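PDB 4JMK: dual specificity protein phosphatase 8 from Homo sapiens, which probably dephosphorylates phosphotyrosine, phosphoserine and phosphothreonine residues of proteins and so restrains mitogen-activated protein kinases. Local coordinates for residues V32-N37 against F50-I55. The protein carries 1 engineered substitution. Residues are numbered along the deposited sequence; the frame is centred on the assembly and turned at random.
Sequences VLNASN and FMRVPI. With SO4 (sulfate ion), chain D.
V32-N34 and F50-R52 pair as parallel strands, their axes 12° apart, with N34 N giving M51 O a nearly straight bond of 2.9 Å and M51 N and V53 N reaching V32 O and N34 O. The pair illustrates how neighbouring parallel strands sort their side chains by face. On one face L33 and M51 run side by side, and CD1 of L33 packs 3.6 Å from CG of M51 and also meets its SD. On the other, CB of N34 lies 3.7 Å from CE1 of F50, while CG1 of V32 approaches the same ring. N34 runs alongside R52, the amide and guanidinium planes 57° apart. OG of S36 donates to a lone pair of N34 OD1 at 2.7 Å, in the carbonyl plane. R52 bends at chi3 (-59°), bringing NH1 to within 2.9 Å of S36 O; this oxygen lies in the guanidinium plane, whereas the donor stands above the carbonyl plane. NH2 of R52 and ND2 of N34 both bond C39 O, which holds these two donors together. A leucine in place of R52 would probably leave S36 O without this donor and C39 O with one donor fewer, and so free the loop after N34 to shift. Beyond the strands, N37 N holds a sulfate, probably from the crystallisation liquor, which R94 and S38 also bind. A35 approaches S88, the engineered serine at the predicted phosphocysteine position. In this phosphatase catalytic domain, strand 50-52 is outermost in the sheet and strand 29-34 lies between it and 83-87; helices 67-79 and 94-107 pack over the L33 face.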
loop_
_atom_site.group_PDB
_atom_site.type_symbol
_atom_site.label_atom_id
_atom_site.label_comp_id
_atom_site.label_asym_id
_atom_site.label_seq_id
_atom_site.Cartn_x
_atom_site.Cartn_y
_atom_site.Cartn_z
ATOM N N VAL A 32 4.521 9.306 3.019
ATOM C CA VAL A 32 3.368 8.646 3.649
ATOM C C VAL A 32 2.199 8.486 2.683
ATOM O O VAL A 32 1.731 9.468 2.076
ATOM C CB VAL A 32 2.857 9.422 4.879
ATOM C CG1 VAL A 32 1.523 8.801 5.395
ATOM C CG2 VAL A 32 3.909 9.417 5.993
ATOM N N LEU A 33 1.732 7.246 2.546
ATOM C CA LEU A 33 0.508 6.942 1.811
ATOM C C LEU A 33 -0.542 6.524 2.831
ATOM O O LEU A 33 -0.428 5.473 3.461
ATOM C CB LEU A 33 0.753 5.817 0.796
ATOM C CG LEU A 33 -0.375 5.466 -0.172
ATOM C CD1 LEU A 33 -0.903 6.674 -0.843
ATOM C CD2 LEU A 33 0.131 4.466 -1.230
ATOM N N ASN A 34 -1.553 7.368 2.992
ATOM C CA ASN A 34 -2.554 7.245 4.046
ATOM C C ASN A 34 -3.843 6.746 3.418
ATOM O O ASN A 34 -4.525 7.497 2.704
ATOM C CB ASN A 34 -2.752 8.638 4.646
ATOM C CG ASN A 34 -3.787 8.683 5.752
ATOM O OD1 ASN A 34 -4.697 7.857 5.821
ATOM N ND2 ASN A 34 -3.678 9.697 6.601
ATOM N N ALA A 35 -4.175 5.480 3.672
ATOM C CA ALA A 35 -5.355 4.866 3.068
ATOM C C ALA A 35 -6.499 4.906 4.062
ATOM O O ALA A 35 -6.802 3.902 4.707
ATOM C CB ALA A 35 -5.057 3.427 2.662
ATOM N N SER A 36 -7.114 6.078 4.203
ATOM C CA SER A 36 -8.200 6.277 5.161
ATOM C C SER A 36 -8.821 7.645 4.945
ATOM O O SER A 36 -8.228 8.494 4.278
ATOM C CB SER A 36 -7.662 6.226 6.587
ATOM O OG SER A 36 -7.094 7.485 6.928
ATOM N N ASN A 37 -10.012 7.867 5.508
ATOM C CA ASN A 37 -10.602 9.202 5.523
ATOM C C ASN A 37 -10.287 9.918 6.829
ATOM O O ASN A 37 -10.172 11.147 6.868
ATOM C CB ASN A 37 -12.134 9.138 5.373
ATOM C CG ASN A 37 -12.569 8.732 3.983
ATOM O OD1 ASN A 37 -12.190 9.359 2.991
ATOM N ND2 ASN A 37 -13.363 7.668 3.901
ATOM N N PHE A 50 3.155 13.381 0.641
ATOM C CA PHE A 50 1.974 12.803 1.270
ATOM C C PHE A 50 0.894 12.540 0.241
ATOM O O PHE A 50 0.643 13.382 -0.617
ATOM C CB PHE A 50 1.416 13.769 2.319
ATOM C CG PHE A 50 0.141 13.286 2.967
ATOM C CD1 PHE A 50 0.182 12.318 3.974
ATOM C CD2 PHE A 50 -1.093 13.776 2.557
ATOM C CE1 PHE A 50 -0.984 11.868 4.567
ATOM C CE2 PHE A 50 -2.268 13.328 3.154
ATOM C CZ PHE A 50 -2.208 12.371 4.156
ATOM N N MET A 51 0.237 11.387 0.342
ATOM C CA MET A 51 -0.909 11.095 -0.521
ATOM C C MET A 51 -1.991 10.396 0.277
ATOM O O MET A 51 -1.704 9.452 1.013
ATOM C CB MET A 51 -0.496 10.206 -1.695
ATOM C CG MET A 51 -1.694 9.733 -2.533
ATOM S SD MET A 51 -1.199 8.618 -3.862
ATOM C CE MET A 51 -2.810 8.023 -4.412
ATOM N N ARG A 52 -3.231 10.856 0.138
ATOM C CA ARG A 52 -4.366 10.188 0.781
ATOM C C ARG A 52 -5.138 9.343 -0.232
ATOM O O ARG A 52 -5.386 9.794 -1.349
ATOM C CB ARG A 52 -5.316 11.212 1.418
ATOM C CG ARG A 52 -6.513 10.570 2.161
ATOM C CD ARG A 52 -7.375 11.588 2.942
ATOM N NE ARG A 52 -6.618 12.319 3.961
ATOM C CZ ARG A 52 -6.370 11.868 5.192
ATOM N NH1 ARG A 52 -6.818 10.675 5.584
ATOM N NH2 ARG A 52 -5.682 12.615 6.042
ATOM N N VAL A 53 -5.489 8.119 0.162
ATOM C CA VAL A 53 -6.491 7.317 -0.551
ATOM C C VAL A 53 -7.723 7.284 0.348
ATOM O O VAL A 53 -7.765 6.528 1.326
ATOM C CB VAL A 53 -6.006 5.886 -0.814
ATOM C CG1 VAL A 53 -7.107 5.065 -1.511
ATOM C CG2 VAL A 53 -4.762 5.917 -1.662
ATOM N N PRO A 54 -8.710 8.139 0.043
ATOM C CA PRO A 54 -9.820 8.421 0.956
ATOM C C PRO A 54 -10.869 7.311 0.967
ATOM O O PRO A 54 -11.943 7.465 0.384
ATOM C CB PRO A 54 -10.401 9.725 0.394
ATOM C CG PRO A 54 -10.139 9.639 -1.079
ATOM C CD PRO A 54 -8.819 8.900 -1.217
ATOM N N ILE A 55 -10.564 6.205 1.640
ATOM C CA ILE A 55 -11.485 5.069 1.672
ATOM C C ILE A 55 -11.749 4.546 3.084
ATOM O O ILE A 55 -10.870 4.577 3.947
ATOM C CB ILE A 55 -10.964 3.902 0.800
ATOM C CG1 ILE A 55 -9.593 3.426 1.301
ATOM C CG2 ILE A 55 -10.894 4.321 -0.662
ATOM C CD1 ILE A 55 -9.035 2.223 0.553
HETATM S S SO4 D . -12.680 6.105 7.807
HETATM O O1 SO4 D . -13.137 7.260 8.571
HETATM O O2 SO4 D . -13.460 6.038 6.573
HETATM O O3 SO4 D . -12.908 4.896 8.598
HETATM O O4 SO4 D . -11.259 6.235 7.490
#